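Local structure of sialidase B (Streptococcus pneumoniae serotype 4, 4XHX) at residues S286-S291 / L304-P309; Y451-Q456 / A469-G474; A500-Q505 / T516-T521. The protein catalyses the hydrolysis of alpha-linked terminal sialic acids from oligosaccharides, glycoproteins and glycolipids, acting as an exo-sialidase. The protein carries 1 engineered substitution. All coordinates share one frame; numbering follows the deposited sequence.

Contact 1. Residues S286-S291 / L304-P309. With JKK (2-[(3-chlorobenzyl)amino]ethanesulfonic acid), chain B.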
loop_
_atom_site.group_PDB
_atom_site.type_symbol
_atom_site.label_atom_id
_atom_site.label_comp_id
_atom_site.label_asym_id
_atom_site.label_seq_id
_atom_site.Cartn_x
_atom_site.Cartn_y
_atom_site.Cartn_z
ATOM N N SER A 286 6.850 13.348 -7.829
ATOM C CA SER A 286 5.891 12.303 -7.454
ATOM C C SER A 286 4.643 12.858 -6.805
ATOM O O SER A 286 4.619 14.002 -6.356
ATOM C CB SER A 286 6.515 11.286 -6.486
ATOM O OG SER A 286 6.963 11.949 -5.324
ATOM N N PHE A 287 3.615 12.018 -6.743
ATOM C CA PHE A 287 2.426 12.283 -5.930
ATOM C C PHE A 287 2.421 11.283 -4.778
ATOM O O PHE A 287 3.097 10.259 -4.835
ATOM C CB PHE A 287 1.151 12.119 -6.760
ATOM C CG PHE A 287 1.116 12.980 -7.980
ATOM C CD1 PHE A 287 1.676 12.535 -9.171
ATOM C CD2 PHE A 287 0.537 14.240 -7.935
ATOM C CE1 PHE A 287 1.649 13.321 -10.294
ATOM C CE2 PHE A 287 0.505 15.038 -9.057
ATOM C CZ PHE A 287 1.063 14.577 -10.241
ATOM N N ILE A 288 1.671 11.575 -3.726
ATOM C CA ILE A 288 1.610 10.667 -2.590
ATOM C C ILE A 288 0.413 11.036 -1.742
ATOM O O ILE A 288 0.075 12.211 -1.629
ATOM C CB ILE A 288 2.940 10.707 -1.770
ATOM C CG1 ILE A 288 2.874 9.814 -0.532
ATOM C CG2 ILE A 288 3.307 12.131 -1.397
ATOM C CD1 ILE A 288 4.243 9.644 0.172
ATOM N N ASP A 289 -0.249 10.025 -1.186
ATOM C CA ASP A 289 -1.410 10.213 -0.313
ATOM C C ASP A 289 -2.602 10.860 -1.023
ATOM O O ASP A 289 -2.700 12.079 -1.128
ATOM C CB ASP A 289 -1.050 11.006 0.950
ATOM C CG ASP A 289 -0.126 10.239 1.891
ATOM O OD1 ASP A 289 0.163 9.044 1.641
ATOM O OD2 ASP A 289 0.311 10.838 2.890
ATOM N N SER A 290 -3.529 10.031 -1.483
ATOM C CA SER A 290 -4.706 10.541 -2.172
ATOM C C SER A 290 -5.950 10.389 -1.305
ATOM O O SER A 290 -6.006 9.535 -0.422
ATOM C CB SER A 290 -4.899 9.820 -3.515
ATOM O OG SER A 290 -5.071 8.437 -3.307
ATOM N N SER A 291 -6.952 11.214 -1.589
ATOM C CA SER A 291 -8.228 11.183 -0.885
ATOM C C SER A 291 -9.363 11.502 -1.871
ATOM O O SER A 291 -9.180 12.296 -2.799
ATOM C CB SER A 291 -8.211 12.205 0.241
ATOM O OG SER A 291 -9.327 12.035 1.083
ATOM N N LEU A 304 -7.866 14.609 -4.368
ATOM C CA LEU A 304 -6.694 15.381 -4.014
ATOM C C LEU A 304 -5.559 14.423 -3.707
ATOM O O LEU A 304 -5.798 13.275 -3.330
ATOM C CB LEU A 304 -6.959 16.235 -2.778
ATOM C CG LEU A 304 -7.780 17.532 -2.862
ATOM C CD1 LEU A 304 -9.018 17.410 -3.706
ATOM C CD2 LEU A 304 -8.161 17.958 -1.449
ATOM N N ALA A 305 -4.331 14.910 -3.867
ATOM C CA ALA A 305 -3.140 14.198 -3.427
ATOM C C ALA A 305 -2.047 15.222 -3.142
ATOM O O ALA A 305 -2.109 16.349 -3.661
ATOM C CB ALA A 305 -2.686 13.212 -4.495
ATOM N N ASP A 306 -1.064 14.851 -2.318
ATOM C CA ASP A 306 0.136 15.675 -2.167
ATOM C C ASP A 306 0.970 15.617 -3.454
ATOM O O ASP A 306 1.005 14.598 -4.140
ATOM C CB ASP A 306 1.020 15.205 -0.998
ATOM C CG ASP A 306 0.306 15.227 0.369
ATOM O OD1 ASP A 306 -0.650 15.999 0.598
ATOM O OD2 ASP A 306 0.735 14.448 1.239
ATOM N N VAL A 307 1.655 16.709 -3.775
ATOM C CA VAL A 307 2.565 16.726 -4.919
ATOM C C VAL A 307 3.957 17.108 -4.475
ATOM O O VAL A 307 4.120 18.020 -3.651
ATOM C CB VAL A 307 2.173 17.788 -5.942
ATOM C CG1 VAL A 307 2.838 17.477 -7.286
ATOM C CG2 VAL A 307 0.674 17.875 -6.055
ATOM N N MET A 308 4.951 16.450 -5.063
ATOM C CA MET A 308 6.353 16.667 -4.716
ATOM C C MET A 308 7.185 16.911 -5.964
ATOM O O MET A 308 7.177 16.093 -6.881
ATOM C CB MET A 308 6.914 15.428 -4.011
ATOM C CG MET A 308 6.087 14.928 -2.844
ATOM S SD MET A 308 6.474 15.831 -1.354
ATOM C CE MET A 308 5.063 15.422 -0.338
ATOM N N PRO A 309 7.930 18.023 -5.992
ATOM C CA PRO A 309 8.859 18.287 -7.097
ATOM C C PRO A 309 10.004 17.294 -7.023
ATOM O O PRO A 309 10.190 16.682 -5.966
ATOM C CB PRO A 309 9.375 19.702 -6.812
ATOM C CG PRO A 309 8.457 20.261 -5.752
ATOM C CD PRO A 309 7.947 19.091 -4.982
HETATM C CAE JKK B . 3.480 12.971 2.403
HETATM C CAF JKK B . 4.806 12.923 1.854
HETATM C CAG JKK B . 3.186 12.213 3.556
HETATM C CAH JKK B . 5.517 11.387 3.599
HETATM C CAI JKK B . 3.733 8.341 6.225
HETATM C CAJ JKK B . 3.734 6.860 5.923
HETATM C CAK JKK B . 3.897 10.595 5.389
HETATM C CAM JKK B . 5.806 12.140 2.446
HETATM C CAN JKK B . 4.196 11.436 4.159
HETATM N NAL JKK B . 3.820 9.185 5.066
HETATM O OAA JKK B . 3.666 6.028 8.520
HETATM O OAB JKK B . 5.801 5.961 7.327
HETATM O OAC JKK B . 4.119 4.339 6.813
HETATM S SAO JKK B . 4.358 5.729 7.201
HETATM CL CL JKK B . 7.413 12.092 1.770
HETATM O O HOH W 1 0.024 13.307 3.258
#

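Contact 2. Residues Y451-Q456 / A469-G474. With OPX ((1s,3R,4S)-1-[(cyclohexylamino)methyl]-3,4-dihydroxycyclopentanesulfonic acid), chain C; JKK (2-[(3-chlorobenzyl)amino]ethanesulfonic acid), chain B.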
loop_
_atom_site.group_PDB
_atom_site.type_symbol
_atom_site.label_atom_id
_atom_site.label_comp_id
_atom_site.label_asym_id
_atom_site.label_seq_id
_atom_site.Cartn_x
_atom_site.Cartn_y
_atom_site.Cartn_z
ATOM N N TYR A 451 -0.374 18.416 4.926
ATOM C CA TYR A 451 -0.282 17.086 4.352
ATOM C C TYR A 451 -1.670 16.469 4.266
ATOM O O TYR A 451 -2.384 16.409 5.268
ATOM C CB TYR A 451 0.665 16.230 5.203
ATOM C CG TYR A 451 2.097 16.668 5.025
ATOM C CD1 TYR A 451 2.838 16.217 3.940
ATOM C CD2 TYR A 451 2.693 17.563 5.901
ATOM C CE1 TYR A 451 4.124 16.623 3.740
ATOM C CE2 TYR A 451 3.993 17.981 5.708
ATOM C CZ TYR A 451 4.704 17.505 4.622
ATOM O OH TYR A 451 6.004 17.893 4.397
ATOM N N LEU A 452 -2.070 16.036 3.073
ATOM C CA LEU A 452 -3.406 15.465 2.906
ATOM C C LEU A 452 -3.578 14.200 3.743
ATOM O O LEU A 452 -2.669 13.379 3.844
ATOM C CB LEU A 452 -3.691 15.163 1.433
ATOM C CG LEU A 452 -5.129 14.780 1.081
ATOM C CD1 LEU A 452 -6.077 15.941 1.253
ATOM C CD2 LEU A 452 -5.221 14.222 -0.321
ATOM N N CYS A 453 -4.741 14.052 4.364
ATOM C CA CYS A 453 -5.065 12.799 5.033
ATOM C C CYS A 453 -5.615 11.841 4.003
ATOM O O CYS A 453 -6.662 12.098 3.413
ATOM C CB CYS A 453 -6.088 13.023 6.143
ATOM S SG CYS A 453 -5.529 14.187 7.426
ATOM N N PRO A 454 -4.903 10.730 3.770
ATOM C CA PRO A 454 -5.347 9.792 2.739
ATOM C C PRO A 454 -6.624 9.071 3.133
ATOM O O PRO A 454 -6.870 8.855 4.319
ATOM C CB PRO A 454 -4.191 8.800 2.652
ATOM C CG PRO A 454 -3.511 8.884 3.983
ATOM C CD PRO A 454 -3.601 10.344 4.341
ATOM N N GLY A 455 -7.427 8.711 2.133
ATOM C CA GLY A 455 -8.656 7.969 2.353
ATOM C C GLY A 455 -9.859 8.637 1.708
ATOM O O GLY A 455 -9.923 8.802 0.482
ATOM N N GLN A 456 -10.804 9.042 2.545
ATOM C CA GLN A 456 -12.010 9.720 2.067
ATOM C C GLN A 456 -12.115 11.145 2.578
ATOM O O GLN A 456 -11.759 11.442 3.729
ATOM C CB GLN A 456 -13.263 8.978 2.513
ATOM C CG GLN A 456 -13.269 7.478 2.271
ATOM C CD GLN A 456 -14.615 6.868 2.669
ATOM O OE1 GLN A 456 -15.364 7.451 3.464
ATOM N NE2 GLN A 456 -14.923 5.698 2.122
ATOM N N ALA A 469 -9.664 16.489 5.208
ATOM C CA ALA A 469 -8.774 16.700 6.339
ATOM C C ALA A 469 -7.339 16.716 5.843
ATOM O O ALA A 469 -6.962 15.946 4.941
ATOM C CB ALA A 469 -8.969 15.615 7.400
ATOM N N THR A 470 -6.553 17.622 6.412
ATOM C CA THR A 470 -5.110 17.640 6.209
ATOM C C THR A 470 -4.457 17.848 7.574
ATOM O O THR A 470 -5.140 18.188 8.545
ATOM C CB THR A 470 -4.661 18.774 5.269
ATOM O OG1 THR A 470 -4.752 20.040 5.946
ATOM C CG2 THR A 470 -5.502 18.803 3.990
ATOM N N TYR A 471 -3.145 17.646 7.659
ATOM C CA TYR A 471 -2.452 17.859 8.926
ATOM C C TYR A 471 -1.146 18.620 8.743
ATOM O O TYR A 471 -0.522 18.591 7.682
ATOM C CB TYR A 471 -2.196 16.531 9.665
ATOM C CG TYR A 471 -1.225 15.592 8.974
ATOM C CD1 TYR A 471 0.152 15.651 9.221
ATOM C CD2 TYR A 471 -1.684 14.632 8.092
ATOM C CE1 TYR A 471 1.035 14.783 8.584
ATOM C CE2 TYR A 471 -0.823 13.776 7.460
ATOM C CZ TYR A 471 0.530 13.844 7.700
ATOM O OH TYR A 471 1.358 12.958 7.039
ATOM N N THR A 472 -0.749 19.315 9.794
ATOM C CA THR A 472 0.558 19.945 9.847
ATOM C C THR A 472 0.948 19.921 11.326
ATOM O O THR A 472 0.208 19.368 12.148
ATOM C CB THR A 472 0.532 21.381 9.222
ATOM O OG1 THR A 472 1.858 21.921 9.162
ATOM C CG2 THR A 472 -0.377 22.320 10.016
ATOM N N SER A 473 2.100 20.478 11.679
ATOM C CA SER A 473 2.523 20.410 13.073
ATOM C C SER A 473 1.580 21.204 13.969
ATOM O O SER A 473 1.283 22.366 13.700
ATOM C CB SER A 473 3.960 20.890 13.259
ATOM O OG SER A 473 4.347 20.733 14.614
ATOM N N GLY A 474 1.089 20.557 15.021
ATOM C CA GLY A 474 0.236 21.225 15.992
ATOM C C GLY A 474 -1.250 21.304 15.688
ATOM O O GLY A 474 -2.025 21.752 16.536
HETATM C CAF OPX C . -25.176 2.557 0.958
HETATM C CAG OPX C . -25.928 3.832 0.771
HETATM C CAH OPX C . -23.747 2.702 0.534
HETATM C CAI OPX C . -25.243 5.024 1.385
HETATM C CAJ OPX C . -23.067 3.919 1.137
HETATM C CAK OPX C . -21.846 6.626 0.973
HETATM C CAL OPX C . -20.243 7.017 2.832
HETATM C CAM OPX C . -19.683 7.958 0.725
HETATM C CAO OPX C . -18.797 7.348 2.739
HETATM C CAP OPX C . -18.501 7.252 1.337
HETATM C CAQ OPX C . -23.818 5.172 0.906
HETATM C CAR OPX C . -20.848 7.615 1.628
HETATM N NAN OPX C . -23.161 6.307 1.617
HETATM O OAA OPX C . -22.796 8.701 3.089
HETATM O OAB OPX C . -20.769 9.911 2.872
HETATM O OAC OPX C . -18.038 6.433 3.449
HETATM O OAD OPX C . -18.485 5.918 0.947
HETATM O OAE OPX C . -22.220 9.796 1.047
HETATM S SAS OPX C . -21.687 9.072 2.180
HETATM C CAE JKK B . 3.480 12.971 2.403
HETATM C CAF JKK B . 4.806 12.923 1.854
HETATM C CAG JKK B . 3.186 12.213 3.556
HETATM C CAH JKK B . 5.517 11.387 3.599
HETATM C CAI JKK B . 3.733 8.341 6.225
HETATM C CAJ JKK B . 3.734 6.860 5.923
HETATM C CAK JKK B . 3.897 10.595 5.389
HETATM C CAM JKK B . 5.806 12.140 2.446
HETATM C CAN JKK B . 4.196 11.436 4.159
HETATM N NAL JKK B . 3.820 9.185 5.066
HETATM O OAA JKK B . 3.666 6.028 8.520
HETATM O OAB JKK B . 5.801 5.961 7.327
HETATM O OAC JKK B . 4.119 4.339 6.813
HETATM S SAO JKK B . 4.358 5.729 7.201
HETATM CL CL JKK B . 7.413 12.092 1.770
HETATM O O HOH W 2 -8.249 13.891 3.220
HETATM O O HOH W 3 -10.264 13.782 4.510
#

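Contact 3. Residues A500-Q505 / T516-T521. With JKK (2-[(3-chlorobenzyl)amino]ethanesulfonic acid), chain B.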
loop_
_atom_site.group_PDB
_atom_site.type_symbol
_atom_site.label_atom_id
_atom_site.label_comp_id
_atom_site.label_asym_id
_atom_site.label_seq_id
_atom_site.Cartn_x
_atom_site.Cartn_y
_atom_site.Cartn_z
ATOM N N ALA A 500 3.295 15.399 14.758
ATOM C CA ALA A 500 2.625 14.125 14.585
ATOM C C ALA A 500 2.268 13.936 13.109
ATOM O O ALA A 500 2.124 14.899 12.355
ATOM C CB ALA A 500 1.380 14.040 15.455
ATOM N N THR A 501 2.167 12.684 12.700
ATOM C CA THR A 501 1.597 12.343 11.409
ATOM C C THR A 501 0.112 12.099 11.686
ATOM O O THR A 501 -0.329 10.961 11.804
ATOM C CB THR A 501 2.299 11.096 10.840
ATOM O OG1 THR A 501 3.708 11.347 10.809
ATOM C CG2 THR A 501 1.830 10.776 9.438
ATOM N N ALA A 502 -0.640 13.187 11.836
ATOM C CA ALA A 502 -2.007 13.114 12.334
ATOM C C ALA A 502 -3.012 12.815 11.219
ATOM O O ALA A 502 -3.871 13.644 10.883
ATOM C CB ALA A 502 -2.372 14.396 13.052
ATOM N N GLU A 503 -2.889 11.626 10.651
ATOM C CA GLU A 503 -3.770 11.186 9.578
ATOM C C GLU A 503 -5.160 11.017 10.170
ATOM O O GLU A 503 -5.352 10.248 11.120
ATOM C CB GLU A 503 -3.240 9.890 8.955
ATOM C CG GLU A 503 -1.943 10.089 8.153
ATOM C CD GLU A 503 -1.161 8.805 7.946
ATOM O OE1 GLU A 503 -0.309 8.767 7.022
ATOM O OE2 GLU A 503 -1.389 7.839 8.710
ATOM N N ALA A 504 -6.110 11.775 9.619
ATOM C CA ALA A 504 -7.453 11.899 10.176
ATOM C C ALA A 504 -8.523 11.535 9.153
ATOM O O ALA A 504 -8.417 11.881 7.973
ATOM C CB ALA A 504 -7.686 13.322 10.672
ATOM N N GLN A 505 -9.557 10.849 9.626
ATOM C CA GLN A 505 -10.716 10.518 8.816
ATOM C C GLN A 505 -11.992 10.853 9.588
ATOM O O GLN A 505 -12.031 10.736 10.823
ATOM C CB GLN A 505 -10.677 9.041 8.404
ATOM C CG GLN A 505 -9.592 8.747 7.380
ATOM C CD GLN A 505 -9.952 9.266 5.988
ATOM O OE1 GLN A 505 -10.581 8.557 5.205
ATOM N NE2 GLN A 505 -9.564 10.516 5.683
ATOM N N THR A 516 -14.099 13.081 13.965
ATOM C CA THR A 516 -12.859 12.829 13.262
ATOM C C THR A 516 -11.998 11.916 14.124
ATOM O O THR A 516 -11.750 12.232 15.287
ATOM C CB THR A 516 -12.089 14.144 13.069
ATOM O OG1 THR A 516 -12.875 15.052 12.285
ATOM C CG2 THR A 516 -10.762 13.885 12.384
ATOM N N PHE A 517 -11.540 10.800 13.559
ATOM C CA PHE A 517 -10.611 9.906 14.256
ATOM C C PHE A 517 -9.223 10.087 13.671
ATOM O O PHE A 517 -9.069 10.190 12.452
ATOM C CB PHE A 517 -11.062 8.443 14.157
ATOM C CG PHE A 517 -12.451 8.205 14.687
ATOM C CD1 PHE A 517 -12.663 7.988 16.044
ATOM C CD2 PHE A 517 -13.546 8.227 13.832
ATOM C CE1 PHE A 517 -13.953 7.797 16.539
ATOM C CE2 PHE A 517 -14.839 8.029 14.317
ATOM C CZ PHE A 517 -15.045 7.807 15.666
ATOM N N PHE A 518 -8.205 10.153 14.526
ATOM C CA PHE A 518 -6.868 10.386 13.992
ATOM C C PHE A 518 -5.715 9.698 14.701
ATOM O O PHE A 518 -5.772 9.402 15.903
ATOM C CB PHE A 518 -6.575 11.887 13.755
ATOM C CG PHE A 518 -6.571 12.746 15.001
ATOM C CD1 PHE A 518 -7.755 13.288 15.497
ATOM C CD2 PHE A 518 -5.374 13.076 15.629
ATOM C CE1 PHE A 518 -7.753 14.104 16.626
ATOM C CE2 PHE A 518 -5.357 13.899 16.761
ATOM C CZ PHE A 518 -6.542 14.417 17.260
ATOM N N ARG A 519 -4.682 9.455 13.901
ATOM C CA ARG A 519 -3.401 8.902 14.320
ATOM C C ARG A 519 -2.658 9.890 15.198
ATOM O O ARG A 519 -2.670 11.091 14.932
ATOM C CB ARG A 519 -2.569 8.622 13.063
ATOM C CG ARG A 519 -1.178 8.049 13.304
ATOM C CD ARG A 519 -0.497 7.835 11.965
ATOM N NE ARG A 519 0.933 7.585 12.085
ATOM C CZ ARG A 519 1.684 7.159 11.071
ATOM N NH1 ARG A 519 1.132 6.952 9.876
ATOM N NH2 ARG A 519 2.977 6.946 11.251
ATOM N N THR A 520 -2.013 9.390 16.244
ATOM C CA THR A 520 -1.241 10.249 17.140
ATOM C C THR A 520 0.132 9.643 17.424
ATOM O O THR A 520 0.565 8.708 16.751
ATOM C CB THR A 520 -1.944 10.417 18.498
ATOM O OG1 THR A 520 -1.879 9.184 19.226
ATOM C CG2 THR A 520 -3.414 10.845 18.320
ATOM N N THR A 521 0.800 10.150 18.452
ATOM C CA THR A 521 2.053 9.538 18.880
ATOM C C THR A 521 1.960 8.949 20.290
ATOM O O THR A 521 2.974 8.716 20.937
ATOM C CB THR A 521 3.193 10.542 18.810
ATOM O OG1 THR A 521 2.867 11.670 19.622
ATOM C CG2 THR A 521 3.396 11.012 17.364
HETATM C CAE JKK B . 3.480 12.971 2.403
HETATM C CAF JKK B . 4.806 12.923 1.854
HETATM C CAG JKK B . 3.186 12.213 3.556
HETATM C CAH JKK B . 5.517 11.387 3.599
HETATM C CAI JKK B . 3.733 8.341 6.225
HETATM C CAJ JKK B . 3.734 6.860 5.923
HETATM C CAK JKK B . 3.897 10.595 5.389
HETATM C CAM JKK B . 5.806 12.140 2.446
HETATM C CAN JKK B . 4.196 11.436 4.159
HETATM N NAL JKK B . 3.820 9.185 5.066
HETATM O OAA JKK B . 3.666 6.028 8.520
HETATM O OAB JKK B . 5.801 5.961 7.327
HETATM O OAC JKK B . 4.119 4.339 6.813
HETATM S SAO JKK B . 4.358 5.729 7.201
HETATM CL CL JKK B . 7.413 12.092 1.770
#

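Contact 1. Residues S286-S291 / L304-P309
Asp289 and Asp306 bring two carboxylates together beside the bound JKK, with Asp289 OD2 and Asp306 OD2 4.0 Å apart. Asp306 OD1 is held from outside by the backbone N of Leu452.

The pair sits at a beta bulge. Strand 286-291 carries one extra residue where the backbones of Ile288 and Asp289 both lie opposite Asp306. Asp289 has a positive phi of 64°. Asp306 N binds Ile288 O at 3.0 Å and Asp289 O only weakly, at 3.4 Å. Away from the bulge the two strands pair regularly. Ser286 and Met308 exchange two backbone bonds at one end, as do Ser291 and Leu304 at the other.

Ile288, Asp306 and Met308 project on the ligand side. Ile288 CG2 lies 3.9 Å from Met308 CE, and both touch the chlorobenzyl ring of JKK. The bend of the Met308 chain at chi2 (-83°) turns its CE along the strand towards Ile288. Each carboxylate also meets that ring: Asp289 OD2 lies 3.3 Å from JKK CAG, and Asp306 OD2 is equally close to JKK CAE.

Phe287 and Val307 lie side by side on the opposite face of the sheet, with Phe287 CE2 3.8 Å from Val307 CG1. Phe260 and Phe436 pack around the Phe287 ring there.

This is an antiparallel beta hairpin with a bulge in a sialidase beta-propeller. At the bulge Asp289 and Asp306 lie beside the chlorobenzyl ring of JKK in the ligand pocket.

Contact 2. Residues Y451-Q456 / A469-G474
The Tyr471 ring carries Tyr451 CB on one face, 3.4 Å above the plane and displaced toward the rim. This is a CH-pi contact. Cys453 SG lies at the edge of the same ring, in its plane, 3.9 Å from Tyr471 CD2. The Tyr451 ring has the backbone O of Tyr471 near its plane, at its edge. Its CD1 also approaches the JKK ring, 3.6 Å from JKK CAE. The two tyrosine planes are inclined by 28° but slid apart, so the rings barely overlap.

Torsions explain this. Tyr471 CG sits between its backbone N and carbonyl carbon (chi1 66°), which folds the ring across the backbone of Tyr451. Tyr451 takes the other course, with CG beside its backbone N (chi1 -72°), and its ring leads away toward the ligand.

The backbones of Tyr451 and Tyr471 pair through two bonds of 2.8 Å each, Tyr451 N to Tyr471 O and Tyr471 N to Tyr451 O. A third bond joins Cys453 N to Ala469 O. Beyond it the strands part, and a water bridges Gln456 O and Ala469 N. Gln456 OE1 accepts a bond from OPX OAC at a second ligand site.

The tyrosines meet a mixture of groups: a CB, a sulfur and backbone oxygens. This implies that backbone bonds set the pairing. The CH-pi and sulfur-aromatic contacts, with Thr501 and Leu476, are consistent with holding the Tyr471 ring close to Glu503 and the JKK pocket.

Contact 3. Residues A500-Q505 / T516-T521
Glu503 and Arg519 form the tightly packed part of the contact. Arg519 NH1 binds Glu503 OE2 at 2.9 Å in a salt bridge. Glu503 OE2 lies at the guanidinium edge, near its plane, while NH1 meets it from above the carboxylate plane; the two planes are 73° apart. The arginine chain is extended, with CG opposite the backbone N (chi1 179°), and runs alongside Glu503. Thr501 CG2 lies over one face of the guanidinium, 3.9 Å above its centre, and the backbone O of Thr501 is 3.1 Å from Arg519 CD.

Arg519 NH1 and NH2 both donate to the sulfonate oxygen JKK OAA, each at 3.0 Å. Arg207 and Arg581 also bind JKK. By similarity all three bind the substrate, as in the arginine triad that holds the sialic acid carboxylate in sialidases. Glu503 OE1, of the predicted active site, lies very close to Tyr615 OH, the probable nucleophile; so short a hydrogen bond is doubtful.

Towards the strand end the packing stays close. Ala504 CB is 3.6 Å from Thr516 CG2 and equally near Phe518 CB. Gln505 and Phe517 exchange two backbone bonds, and Arg519 N binds Glu503 O.

The other end is looser. Ala500 CB reaches Thr521 CG2 only at 4.1 Å, and Thr521 is exposed.

Ala504 and Gln505 begin strand 504-510, and Thr516 to Phe518 end strand 513-518, which pairs with strand 526-530; Glu503 and Arg519 lie in the adjoining loops. Leu476 of strand 475-481 packs on Ala502, Ala504, Thr516 and Phe518, and Tyr471 of strand 466-472 on Thr501, Ala502 and Glu503.

How the contacts relate
From the N terminus, contact 1 closes the hairpin between strands 286-294 and 301-308. After the long 324-414 segment, contact 2 closes a second hairpin, and contact 3 a third. The three follow in series, so none nests or crosses. Contacts 1 and 2 share one mixed sheet, since strands 286-294 and 451-459 run side by side; Ser290 O probably bonds Gly455 N across this seam. Contact 3 belongs to the next sheet, but Gln505 OE1 probably bonds Gln456 N at 2.7 Å. Contacts 1 and 3 do not touch each other. All three reach JKK, so three hairpins of the propeller meet around one ligand.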